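Local coordinates for putative GH105 family protein (Salmonella enterica subsp. enterica serovar Paratyphi A, PDB 3QWT), which is of unknown function but probably acts, as a family 105 glycoside hydrolase, on the bond of a terminal unsaturated uronic acid residue, at residues L73-Y77 with P114-L118; T238-D243 with G299-I304; Q275-W281 with V320-A324. All coordinates share one frame; numbering follows the deposited sequence.

Contact 1. Residues L73-Y77 with P114-L118; sequences LYGMY and PFLTL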
loop_
_atom_site.group_PDB
_atom_site.type_symbol
_atom_site.label_atom_id
_atom_site.label_comp_id
_atom_site.label_asym_id
_atom_site.label_seq_id
_atom_site.Cartn_x
_atom_site.Cartn_y
_atom_site.Cartn_z
ATOM N N LEU A 73 17.289 -26.419 26.264
ATOM C CA LEU A 73 17.885 -25.305 25.532
ATOM C C LEU A 73 16.994 -24.051 25.584
ATOM O O LEU A 73 17.486 -22.925 25.619
ATOM C CB LEU A 73 18.186 -25.699 24.073
ATOM C CG LEU A 73 19.214 -26.832 23.847
ATOM C CD1 LEU A 73 18.959 -27.558 22.523
ATOM C CD2 LEU A 73 20.665 -26.325 23.909
ATOM N N TYR A 74 15.683 -24.242 25.581
ATOM C CA TYR A 74 14.769 -23.100 25.530
ATOM C C TYR A 74 14.805 -22.331 26.853
ATOM O O TYR A 74 14.890 -21.100 26.878
ATOM C CB TYR A 74 13.361 -23.587 25.210
ATOM C CG TYR A 74 12.371 -22.520 24.848
ATOM C CD1 TYR A 74 12.687 -21.535 23.926
ATOM C CD2 TYR A 74 11.096 -22.522 25.401
ATOM C CE1 TYR A 74 11.769 -20.566 23.580
ATOM C CE2 TYR A 74 10.172 -21.565 25.063
ATOM C CZ TYR A 74 10.512 -20.583 24.145
ATOM O OH TYR A 74 9.591 -19.622 23.799
ATOM N N GLY A 75 14.768 -23.067 27.960
ATOM C CA GLY A 75 14.885 -22.455 29.270
ATOM C C GLY A 75 16.173 -21.657 29.385
ATOM O O GLY A 75 16.167 -20.512 29.825
HETATM N N MSE A 76 17.283 -22.265 28.985
HETATM C CA MSE A 76 18.561 -21.560 28.923
HETATM C C MSE A 76 18.469 -20.325 28.036
HETATM O O MSE A 76 18.948 -19.245 28.407
HETATM C CB MSE A 76 19.657 -22.480 28.384
HETATM C CG MSE A 76 20.074 -23.576 29.344
HETATM SE SE MSE A 76 21.550 -24.648 28.608
HETATM C CE MSE A 76 21.642 -26.002 30.008
ATOM N N TYR A 77 17.862 -20.481 26.859
ATOM C CA TYR A 77 17.804 -19.366 25.921
ATOM C C TYR A 77 17.113 -18.191 26.590
ATOM O O TYR A 77 17.602 -17.068 26.546
ATOM C CB TYR A 77 17.101 -19.713 24.602
ATOM C CG TYR A 77 17.083 -18.505 23.703
ATOM C CD1 TYR A 77 18.249 -18.081 23.081
ATOM C CD2 TYR A 77 15.930 -17.741 23.539
ATOM C CE1 TYR A 77 18.267 -16.942 22.288
ATOM C CE2 TYR A 77 15.941 -16.590 22.744
ATOM C CZ TYR A 77 17.117 -16.205 22.125
ATOM O OH TYR A 77 17.161 -15.081 21.337
ATOM N N PRO A 114 14.527 -28.975 19.756
ATOM C CA PRO A 114 15.688 -28.074 19.797
ATOM C C PRO A 114 15.713 -26.993 18.694
ATOM O O PRO A 114 16.442 -26.013 18.818
ATOM C CB PRO A 114 16.880 -29.029 19.649
ATOM C CG PRO A 114 16.373 -30.325 20.271
ATOM C CD PRO A 114 14.915 -30.397 19.872
ATOM N N PHE A 115 14.938 -27.150 17.637
ATOM C CA PHE A 115 15.047 -26.175 16.552
ATOM C C PHE A 115 14.397 -24.830 16.859
ATOM O O PHE A 115 14.739 -23.808 16.251
ATOM C CB PHE A 115 14.641 -26.783 15.217
ATOM C CG PHE A 115 15.570 -27.873 14.784
ATOM C CD1 PHE A 115 16.820 -27.559 14.273
ATOM C CD2 PHE A 115 15.233 -29.208 14.967
ATOM C CE1 PHE A 115 17.699 -28.560 13.907
ATOM C CE2 PHE A 115 16.105 -30.214 14.600
ATOM C CZ PHE A 115 17.341 -29.893 14.068
ATOM N N LEU A 116 13.504 -24.839 17.848
ATOM C CA LEU A 116 13.013 -23.616 18.446
ATOM C C LEU A 116 14.183 -22.725 18.893
ATOM O O LEU A 116 14.249 -21.549 18.543
ATOM C CB LEU A 116 12.087 -23.940 19.627
ATOM C CG LEU A 116 11.606 -22.744 20.456
ATOM C CD1 LEU A 116 11.022 -21.654 19.581
ATOM C CD2 LEU A 116 10.568 -23.192 21.491
ATOM N N THR A 117 15.114 -23.288 19.656
ATOM C CA THR A 117 16.229 -22.489 20.168
ATOM C C THR A 117 17.220 -22.124 19.065
ATOM O O THR A 117 17.763 -21.013 19.033
ATOM C CB THR A 117 16.929 -23.203 21.321
ATOM O OG1 THR A 117 15.982 -23.414 22.375
ATOM C CG2 THR A 117 18.098 -22.385 21.853
ATOM N N LEU A 118 17.438 -23.059 18.149
ATOM C CA LEU A 118 18.318 -22.804 17.029
ATOM C C LEU A 118 17.777 -21.639 16.199
ATOM O O LEU A 118 18.543 -20.792 15.703
ATOM C CB LEU A 118 18.449 -24.047 16.154
ATOM C CG LEU A 118 19.573 -23.913 15.128
ATOM C CD1 LEU A 118 20.966 -23.782 15.789
ATOM C CD2 LEU A 118 19.523 -25.060 14.121
#
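T117 is set between L73, Y74 and Y77 and gives the contact its centre, burying more surface than any other residue of the two segments. Its two branches divide the work. The hydroxyl OG1 rests on the backbone of the facing helix, with OG1 3.4 Å from L73 C, while the methyl CG2 lies 4.0 Å from Y77 CB. Although T117 OG1 comes near Y74 N, the angle is too poor for a hydrogen bond, and this is packing by a small polar side chain.

To one side of this centre, L116 covers a face of the Y74 ring. Its methyl CD2 sits almost above the middle of the ring, 3.5 Å from the centroid of Y74 and 10° off the ring normal, a well-formed CH-pi contact. Y74 has CG anti to its backbone N (chi1 -168°), which carries the ring alongside the neighbouring helix for L116 to cover. Farther along, L73 CD1 meets P114 CB at 3.8 Å.

In the next shell, the hydroxyl of Y74 is probably hydrogen-bonded to D243, which would help hold the far end of the ring. L116 also packs on M172 and L176 of helix 170-184, and L73 reaches W95 and F96 of helix 86-102. The axes of the two short helical segments approach to 9.1 Å at 29° to parallel, as buried neighbours in the alpha/alpha toroid of this family.

Contact 2. Residues T238-D243 with G299-I304; sequences TIVIPD and GFAYGI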
loop_
_atom_site.group_PDB
_atom_site.type_symbol
_atom_site.label_atom_id
_atom_site.label_comp_id
_atom_site.label_asym_id
_atom_site.label_seq_id
_atom_site.Cartn_x
_atom_site.Cartn_y
_atom_site.Cartn_z
ATOM N N THR A 238 0.104 -23.988 29.083
ATOM C CA THR A 238 0.263 -22.754 29.816
ATOM C C THR A 238 1.537 -22.055 29.367
ATOM O O THR A 238 1.660 -20.839 29.492
ATOM C CB THR A 238 0.369 -23.016 31.304
ATOM O OG1 THR A 238 -0.387 -24.187 31.625
ATOM C CG2 THR A 238 -0.167 -21.839 32.060
ATOM N N ILE A 239 2.491 -22.839 28.874
ATOM C CA ILE A 239 3.746 -22.299 28.358
ATOM C C ILE A 239 3.592 -21.803 26.928
ATOM O O ILE A 239 4.012 -20.691 26.602
ATOM C CB ILE A 239 4.839 -23.365 28.359
ATOM C CG1 ILE A 239 5.308 -23.641 29.796
ATOM C CG2 ILE A 239 5.982 -22.923 27.463
ATOM C CD1 ILE A 239 6.226 -24.849 29.950
ATOM N N VAL A 240 2.973 -22.632 26.085
ATOM C CA VAL A 240 2.953 -22.394 24.649
ATOM C C VAL A 240 1.996 -21.280 24.235
ATOM O O VAL A 240 2.334 -20.418 23.420
ATOM C CB VAL A 240 2.586 -23.670 23.878
ATOM C CG1 VAL A 240 2.263 -23.337 22.454
ATOM C CG2 VAL A 240 3.719 -24.649 23.914
ATOM N N ILE A 241 0.794 -21.288 24.782
ATOM C CA ILE A 241 -0.171 -20.281 24.370
ATOM C C ILE A 241 0.401 -18.857 24.494
ATOM O O ILE A 241 0.259 -18.041 23.579
ATOM C CB ILE A 241 -1.501 -20.420 25.120
ATOM C CG1 ILE A 241 -2.182 -21.727 24.697
ATOM C CG2 ILE A 241 -2.414 -19.225 24.825
ATOM C CD1 ILE A 241 -3.471 -22.034 25.435
ATOM N N PRO A 242 1.053 -18.556 25.617
ATOM C CA PRO A 242 1.558 -17.195 25.764
ATOM C C PRO A 242 2.706 -16.946 24.808
ATOM O O PRO A 242 2.793 -15.860 24.234
ATOM C CB PRO A 242 2.052 -17.163 27.216
ATOM C CG PRO A 242 1.232 -18.189 27.896
ATOM C CD PRO A 242 1.092 -19.293 26.889
ATOM N N ASP A 243 3.567 -17.941 24.621
ATOM C CA ASP A 243 4.687 -17.752 23.703
ATOM C C ASP A 243 4.214 -17.662 22.264
ATOM O O ASP A 243 4.720 -16.862 21.479
ATOM C CB ASP A 243 5.736 -18.848 23.889
ATOM C CG ASP A 243 6.574 -18.634 25.144
ATOM O OD1 ASP A 243 6.222 -17.766 25.975
ATOM O OD2 ASP A 243 7.579 -19.332 25.298
ATOM N N GLY A 299 6.179 -25.033 34.798
ATOM C CA GLY A 299 5.675 -24.540 33.527
ATOM C C GLY A 299 4.475 -23.664 33.807
ATOM O O GLY A 299 4.316 -22.589 33.226
ATOM N N PHE A 300 3.640 -24.134 34.729
ATOM C CA PHE A 300 2.464 -23.404 35.154
ATOM C C PHE A 300 2.858 -22.034 35.679
ATOM O O PHE A 300 2.302 -21.020 35.276
ATOM C CB PHE A 300 1.743 -24.195 36.230
ATOM C CG PHE A 300 1.018 -25.396 35.710
ATOM C CD1 PHE A 300 0.515 -25.411 34.417
ATOM C CD2 PHE A 300 0.824 -26.510 36.515
ATOM C CE1 PHE A 300 -0.172 -26.516 33.939
ATOM C CE2 PHE A 300 0.137 -27.618 36.043
ATOM C CZ PHE A 300 -0.357 -27.623 34.754
ATOM N N ALA A 301 3.842 -22.010 36.567
ATOM C CA ALA A 301 4.319 -20.755 37.117
ATOM C C ALA A 301 4.695 -19.825 35.979
ATOM O O ALA A 301 4.256 -18.678 35.932
ATOM C CB ALA A 301 5.515 -20.993 38.026
ATOM N N TYR A 302 5.502 -20.328 35.050
ATOM C CA TYR A 302 5.939 -19.509 33.932
ATOM C C TYR A 302 4.766 -18.874 33.192
ATOM O O TYR A 302 4.685 -17.650 33.067
ATOM C CB TYR A 302 6.781 -20.320 32.958
ATOM C CG TYR A 302 7.090 -19.555 31.688
ATOM C CD1 TYR A 302 8.087 -18.588 31.664
ATOM C CD2 TYR A 302 6.375 -19.787 30.520
ATOM C CE1 TYR A 302 8.365 -17.882 30.507
ATOM C CE2 TYR A 302 6.645 -19.089 29.364
ATOM C CZ TYR A 302 7.642 -18.136 29.358
ATOM O OH TYR A 302 7.920 -17.437 28.199
ATOM N N GLY A 303 3.857 -19.714 32.713
ATOM C CA GLY A 303 2.752 -19.251 31.888
ATOM C C GLY A 303 1.859 -18.269 32.607
ATOM O O GLY A 303 1.484 -17.226 32.058
ATOM N N ILE A 304 1.507 -18.603 33.842
ATOM C CA ILE A 304 0.649 -17.739 34.629
ATOM C C ILE A 304 1.321 -16.390 34.845
ATOM O O ILE A 304 0.692 -15.347 34.712
ATOM C CB ILE A 304 0.268 -18.392 35.955
ATOM C CG1 ILE A 304 -0.538 -19.662 35.680
ATOM C CG2 ILE A 304 -0.534 -17.420 36.819
ATOM C CD1 ILE A 304 -0.898 -20.471 36.931
#
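T238 and Y302, the residues with most surface buried here, meet the opposite helix in different ways. T238 lies against helix 294-309 where G303 brings the backbones together: T238 O is 3.1 Å from G303 CA, a CA-H...O contact. Having no side chain, G303 lets the backbones come this close, with the helix axes 8.0 Å apart. T238 OG1 stands at the edge of the F300 ring, 3.2 Å from CD1, and bonds to Q267 and to the carbonyl of N234.

Y302 extends toward helix 231-248. Its OH donates to D243 OD1 at 2.8 Å and is received on the syn lone pair of OD1, with the carboxylate turned 89° from the ring plane. I239, the third large contributor, sets CG1 4.1 Å from Y302 CD2 and its terminal methyl CD1 3.6 Å from G299 CA. This is close packing, at glycines, of two near-parallel (26°) buried helices of the alpha/alpha toroid.

The D243 carboxylate is shared: OD1 also forms a salt bridge with K306, and OD2 is probably hydrogen-bonded to Y74. Several partners thus grip one buried acid, and the lysine and the two tyrosine hydroxyls would probably stabilise its negative charge.

Contact 3. Residues Q275-W281 with V320-A324; sequences QDESGLW and VAEKA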
loop_
_atom_site.group_PDB
_atom_site.type_symbol
_atom_site.label_atom_id
_atom_site.label_comp_id
_atom_site.label_asym_id
_atom_site.label_seq_id
_atom_site.Cartn_x
_atom_site.Cartn_y
_atom_site.Cartn_z
ATOM N N GLN A 275 -4.601 -25.910 42.799
ATOM C CA GLN A 275 -3.277 -25.766 43.378
ATOM C C GLN A 275 -3.290 -26.250 44.812
ATOM O O GLN A 275 -4.171 -25.888 45.595
ATOM C CB GLN A 275 -2.808 -24.312 43.312
ATOM C CG GLN A 275 -1.329 -24.102 43.608
ATOM C CD GLN A 275 -0.924 -22.654 43.427
ATOM O OE1 GLN A 275 -1.759 -21.756 43.553
ATOM N NE2 GLN A 275 0.356 -22.414 43.111
ATOM N N ASP A 276 -2.313 -27.081 45.142
ATOM C CA ASP A 276 -2.162 -27.591 46.498
ATOM C C ASP A 276 -1.532 -26.541 47.391
ATOM O O ASP A 276 -0.707 -25.757 46.942
ATOM C CB ASP A 276 -1.298 -28.849 46.497
ATOM C CG ASP A 276 -0.971 -29.332 47.901
ATOM O OD1 ASP A 276 -1.871 -29.912 48.552
ATOM O OD2 ASP A 276 0.180 -29.123 48.350
ATOM N N GLU A 277 -1.932 -26.529 48.658
ATOM C CA GLU A 277 -1.367 -25.622 49.656
ATOM C C GLU A 277 0.123 -25.272 49.473
ATOM O O GLU A 277 0.547 -24.164 49.790
ATOM C CB GLU A 277 -1.595 -26.204 51.055
ATOM C CG GLU A 277 -0.895 -25.460 52.167
ATOM C CD GLU A 277 -1.246 -26.015 53.538
ATOM O OE1 GLU A 277 -2.418 -25.869 53.963
ATOM O OE2 GLU A 277 -0.349 -26.601 54.184
ATOM N N SER A 278 0.912 -26.216 48.969
ATOM C CA SER A 278 2.357 -26.019 48.806
ATOM C C SER A 278 2.749 -25.107 47.643
ATOM O O SER A 278 3.930 -24.799 47.456
ATOM C CB SER A 278 3.032 -27.365 48.605
ATOM O OG SER A 278 2.471 -28.008 47.477
ATOM N N GLY A 279 1.761 -24.680 46.863
ATOM C CA GLY A 279 2.017 -23.890 45.676
ATOM C C GLY A 279 2.325 -24.778 44.488
ATOM O O GLY A 279 2.501 -24.294 43.369
ATOM N N LEU A 280 2.390 -26.082 44.740
ATOM C CA LEU A 280 2.607 -27.067 43.689
ATOM C C LEU A 280 1.288 -27.664 43.214
ATOM O O LEU A 280 0.252 -27.457 43.840
ATOM C CB LEU A 280 3.539 -28.173 44.170
ATOM C CG LEU A 280 5.020 -27.971 43.817
ATOM C CD1 LEU A 280 5.675 -26.856 44.639
ATOM C CD2 LEU A 280 5.770 -29.273 43.989
ATOM N N TRP A 281 1.336 -28.397 42.103
ATOM C CA TRP A 281 0.149 -29.058 41.563
ATOM C C TRP A 281 0.325 -30.560 41.522
ATOM O O TRP A 281 1.437 -31.042 41.305
ATOM C CB TRP A 281 -0.136 -28.582 40.136
ATOM C CG TRP A 281 -0.856 -27.315 40.057
ATOM C CD1 TRP A 281 -2.210 -27.138 39.960
ATOM C CD2 TRP A 281 -0.276 -26.015 40.046
ATOM N NE1 TRP A 281 -2.506 -25.800 39.884
ATOM C CE2 TRP A 281 -1.335 -25.087 39.934
ATOM C CE3 TRP A 281 1.041 -25.542 40.114
ATOM C CZ2 TRP A 281 -1.118 -23.709 39.889
ATOM C CZ3 TRP A 281 1.255 -24.177 40.070
ATOM C CH2 TRP A 281 0.182 -23.275 39.961
ATOM N N VAL A 320 -1.376 -16.875 42.642
ATOM C CA VAL A 320 -1.155 -18.260 42.255
ATOM C C VAL A 320 0.291 -18.492 41.810
ATOM O O VAL A 320 0.978 -19.410 42.288
ATOM C CB VAL A 320 -2.071 -18.660 41.119
ATOM C CG1 VAL A 320 -1.607 -19.985 40.538
ATOM C CG2 VAL A 320 -3.500 -18.739 41.626
ATOM N N ALA A 321 0.745 -17.647 40.891
ATOM C CA ALA A 321 2.120 -17.701 40.403
ATOM C C ALA A 321 3.109 -17.580 41.563
ATOM O O ALA A 321 4.017 -18.401 41.706
ATOM C CB ALA A 321 2.358 -16.611 39.386
ATOM N N GLU A 322 2.916 -16.552 42.385
ATOM C CA GLU A 322 3.774 -16.277 43.539
ATOM C C GLU A 322 3.907 -17.466 44.485
ATOM O O GLU A 322 5.008 -17.772 44.951
ATOM C CB GLU A 322 3.252 -15.060 44.304
ATOM C CG GLU A 322 3.971 -14.784 45.608
ATOM C CD GLU A 322 5.373 -14.242 45.408
ATOM O OE1 GLU A 322 5.667 -13.765 44.285
ATOM O OE2 GLU A 322 6.173 -14.292 46.379
ATOM N N LYS A 323 2.793 -18.131 44.776
ATOM C CA LYS A 323 2.845 -19.339 45.593
ATOM C C LYS A 323 3.674 -20.413 44.893
ATOM O O LYS A 323 4.580 -20.985 45.491
ATOM C CB LYS A 323 1.448 -19.866 45.900
ATOM C CG LYS A 323 0.577 -18.858 46.605
ATOM C CD LYS A 323 -0.723 -19.473 47.083
ATOM C CE LYS A 323 -1.598 -18.410 47.742
ATOM N NZ LYS A 323 -2.934 -18.944 48.123
ATOM N N ALA A 324 3.368 -20.682 43.625
ATOM C CA ALA A 324 4.103 -21.710 42.896
ATOM C C ALA A 324 5.600 -21.421 42.879
ATOM O O ALA A 324 6.410 -22.331 42.993
ATOM C CB ALA A 324 3.566 -21.863 41.469
#
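Q275 and W281 approach helix 318-330 as a layered pair, with the aliphatic part of the glutamine over the indole and both reaching V320 and A324. Q275 CG lies 3.7 Å above one face of the W281 ring, displaced toward its rim. The indole meets the helix by its edge: CH2 is 3.8 Å from V320 CG1, and CZ3 is 3.6 Å from A324 CB. The V320 side chain stands roughly perpendicular to that of W281.

The glutamine chain is extended, a chi1 of -167° setting CG across from the backbone N, and this carries its amide to the helix. There NE2 has two acceptors. It donates to V320 O at 3.2 Å in a nearly straight bond (166°), tilted somewhat from the carbonyl plane, and to G279 O at 2.9 Å, which it approaches from above the carbonyl plane. Both acceptors lie close to the plane of the amide, so the two bonds fix the rotation of the group. On its other side, the amide oxygen OE1 packs against the CG1 methyl of V320.

A type I turn from D276 to G279 brings G279 against the helix. D276 OD2 accepts from S278 N, an Asx turn, and also from the S278 hydroxyl. G279 has no side chain, and its O makes a CA-H...O contact with A324 CA at 3.1 Å. The indole NE1 is hydrogen-bonded to L271 O, and F300 meets the ring edge-to-face.

V320 O accepts from Q275 as well as from A324 N of its own helix. A single uncharged hydrogen bond joins loop to helix, while the second bond of the same amide, to G279 O, holds the loop together, and the indole edge supplies the apolar part.

Following the chain from the N terminus, contact 1 comes first, pairing helix 67-83 with helix 114-125 and closing a loop that includes helix 86-102. It is complete before the other two begin. Contact 2 closes the stretch from 244 to 298, with helix 255-272, and contact 3 the stretch from 282 to 319, with helix 294-309. These two cross, because 275-281 falls between the segments of contact 2, and 320-324 follows 299-304. Successive helices 294-309 and 318-330 pack where I304 meets V320 and A301 meets A324. The Y74 hydroxyl probably bonds to D243, joining contact 1 to contact 2. Contact 3, about 27 Å from contact 1 between centres and across the chain's centre, ties the loop after helix 255-272 to helix 318-330.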